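Local coordinates for nudix hydrolase DR_0079 (Deinococcus radiodurans, PDB 2O5F), which hydrolyses nucleoside di- and triphosphates to their monophosphates with magnesium as cofactor, showing a marked preference for CDP and CTP, at residues A[81-86]-A[93-98]. Sequence-based numbering, arbitrary orientation.
Sequences AFRREA and EIDALS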
loop_
_atom_site.group_PDB
_atom_site.type_symbol
_atom_site.label_atom_id
_atom_site.label_comp_id
_atom_site.label_asym_id
_atom_site.label_seq_id
_atom_site.Cartn_x
_atom_site.Cartn_y
_atom_site.Cartn_z
ATOM N N ALA A 81 0.027 -6.503 -9.470
ATOM C CA ALA A 81 -0.923 -6.188 -8.411
ATOM C C ALA A 81 -0.989 -4.671 -8.246
ATOM O O ALA A 81 -2.055 -4.098 -8.015
ATOM C CB ALA A 81 -0.491 -6.842 -7.105
ATOM N N PHE A 82 0.168 -4.034 -8.372
ATOM C CA PHE A 82 0.276 -2.587 -8.246
ATOM C C PHE A 82 -0.557 -1.928 -9.338
ATOM O O PHE A 82 -1.400 -1.075 -9.054
ATOM C CB PHE A 82 1.756 -2.179 -8.340
ATOM C CG PHE A 82 1.998 -0.691 -8.344
ATOM C CD1 PHE A 82 1.198 0.172 -7.606
ATOM C CD2 PHE A 82 3.057 -0.158 -9.075
ATOM C CE1 PHE A 82 1.448 1.545 -7.597
ATOM C CE2 PHE A 82 3.314 1.209 -9.072
ATOM C CZ PHE A 82 2.505 2.063 -8.329
ATOM N N ARG A 83 -0.341 -2.339 -10.585
ATOM C CA ARG A 83 -1.091 -1.762 -11.694
ATOM C C ARG A 83 -2.594 -1.944 -11.496
ATOM O O ARG A 83 -3.383 -1.041 -11.781
ATOM C CB ARG A 83 -0.674 -2.397 -13.024
ATOM C CG ARG A 83 -1.403 -1.791 -14.212
ATOM C CD ARG A 83 -0.918 -2.348 -15.538
ATOM N NE ARG A 83 0.460 -1.966 -15.843
ATOM C CZ ARG A 83 1.521 -2.731 -15.609
ATOM N NH1 ARG A 83 1.373 -3.931 -15.062
ATOM N NH2 ARG A 83 2.732 -2.298 -15.930
ATOM N N ARG A 84 -2.985 -3.111 -10.998
ATOM C CA ARG A 84 -4.393 -3.410 -10.769
ATOM C C ARG A 84 -5.020 -2.549 -9.676
ATOM O O ARG A 84 -6.086 -1.967 -9.876
ATOM C CB ARG A 84 -4.556 -4.901 -10.434
ATOM C CG ARG A 84 -5.974 -5.325 -10.063
ATOM C CD ARG A 84 -6.067 -6.835 -9.829
ATOM N NE ARG A 84 -5.111 -7.336 -8.836
ATOM C CZ ARG A 84 -5.165 -7.076 -7.532
ATOM N NH1 ARG A 84 -6.130 -6.309 -7.037
ATOM N NH2 ARG A 84 -4.263 -7.598 -6.715
ATOM N N GLU A 85 -4.369 -2.465 -8.521
ATOM C CA GLU A 85 -4.897 -1.668 -7.411
ATOM C C GLU A 85 -4.917 -0.169 -7.728
ATOM O O GLU A 85 -5.846 0.535 -7.344
ATOM C CB GLU A 85 -4.080 -1.909 -6.139
ATOM C CG GLU A 85 -4.164 -3.328 -5.580
ATOM C CD GLU A 85 -5.483 -3.625 -4.872
ATOM O OE1 GLU A 85 -5.661 -4.769 -4.395
ATOM O OE2 GLU A 85 -6.345 -2.722 -4.792
ATOM N N ALA A 86 -3.891 0.315 -8.418
ATOM C CA ALA A 86 -3.826 1.726 -8.770
ATOM C C ALA A 86 -4.999 2.111 -9.658
ATOM O O ALA A 86 -5.582 3.179 -9.499
ATOM C CB ALA A 86 -2.509 2.045 -9.480
ATOM N N GLU A 93 -3.359 4.953 -14.302
ATOM C CA GLU A 93 -2.632 4.020 -15.147
ATOM C C GLU A 93 -1.164 4.274 -14.806
ATOM O O GLU A 93 -0.601 5.286 -15.225
ATOM C CB GLU A 93 -2.880 4.354 -16.621
ATOM C CG GLU A 93 -4.337 4.574 -16.994
ATOM C CD GLU A 93 -5.092 3.280 -17.235
ATOM O OE1 GLU A 93 -5.256 2.487 -16.284
ATOM O OE2 GLU A 93 -5.521 3.055 -18.387
ATOM N N ILE A 94 -0.544 3.374 -14.048
ATOM C CA ILE A 94 0.852 3.572 -13.659
ATOM C C ILE A 94 1.769 3.748 -14.860
ATOM O O ILE A 94 2.777 4.447 -14.783
ATOM C CB ILE A 94 1.386 2.406 -12.779
ATOM C CG1 ILE A 94 1.409 1.100 -13.572
ATOM C CG2 ILE A 94 0.509 2.252 -11.535
ATOM C CD1 ILE A 94 2.021 -0.063 -12.793
ATOM N N ASP A 95 1.411 3.122 -15.975
ATOM C CA ASP A 95 2.219 3.221 -17.185
ATOM C C ASP A 95 2.165 4.633 -17.768
ATOM O O ASP A 95 3.021 5.018 -18.562
ATOM C CB ASP A 95 1.732 2.199 -18.219
ATOM C CG ASP A 95 1.780 0.774 -17.692
ATOM O OD1 ASP A 95 2.850 0.359 -17.196
ATOM O OD2 ASP A 95 0.755 0.064 -17.776
ATOM N N ALA A 96 1.163 5.407 -17.357
ATOM C CA ALA A 96 1.000 6.774 -17.844
ATOM C C ALA A 96 1.725 7.780 -16.957
ATOM O O ALA A 96 1.758 8.973 -17.252
ATOM C CB ALA A 96 -0.483 7.125 -17.921
ATOM N N LEU A 97 2.304 7.300 -15.864
ATOM C CA LEU A 97 3.013 8.186 -14.955
ATOM C C LEU A 97 4.385 7.621 -14.611
ATOM O O LEU A 97 4.725 6.503 -14.996
ATOM C CB LEU A 97 2.205 8.374 -13.669
ATOM C CG LEU A 97 0.750 8.832 -13.807
ATOM C CD1 LEU A 97 0.162 9.023 -12.418
ATOM C CD2 LEU A 97 0.673 10.127 -14.598
ATOM N N SER A 98 5.172 8.404 -13.886
ATOM C CA SER A 98 6.493 7.964 -13.469
ATOM C C SER A 98 6.374 7.273 -12.108
ATOM O O SER A 98 5.743 7.805 -11.195
ATOM C CB SER A 98 7.435 9.167 -13.366
ATOM O OG SER A 98 8.647 8.812 -12.717
HETATM O O HOH W 1 -2.662 1.180 -13.132
#
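Two flat groups of the helical segment 81-86, the F82 ring and the R83 guanidinium, each turn one face to I94. Over the ring lies the methyl CG2, 4.0 Å from the centroid of F82 and 19° off the normal, a CH-pi contact displaced toward the CZ rim. Over the guanidinium, also near its rim, sits the other end of I94, CD1, while the edge of the same group is taken by the carboxylate of D95. That pairing is side-on: R83 NE reaches D95 OD2 at 2.8 Å, tilted from both planes, whereas R83 NH2 meets the syn lone pair of D95 OD1 at 2.9 Å in a nearly straight bond (173°). The two groups are nearly coplanar, an oxygen for each nitrogen. The arginine leaves the helix with CG anti to the backbone N, runs extended through CD and bends at chi3 (-67°), turning its head toward the aspartate after its aliphatic part has passed I94, R83 CB lying 3.6 Å from I94 CD1. The example shows how a helix can be tied to the turn that follows it: 81-86 belongs to helix 78-90, the helical part of the loop-helix-loop Nudix box, which carries E85, inferred to bind magnesium, and the 3-10 turn 94-96 leads on to strand 98-105. I94 completes the apolar side with CG2 3.7 Å from A86 CB, and F82 continues inward to stack on Y119 and meet W99 edge-to-face. Cut back to alanine, R83 would probably leave the D95 carboxylate without its two-pronged mate and I94 without the CG and guanidinium packed against it. R83 NH2 also forms a salt bridge with E79. A water bridges the backbones, donating to R83 O at 2.7 Å and accepting from I94 N.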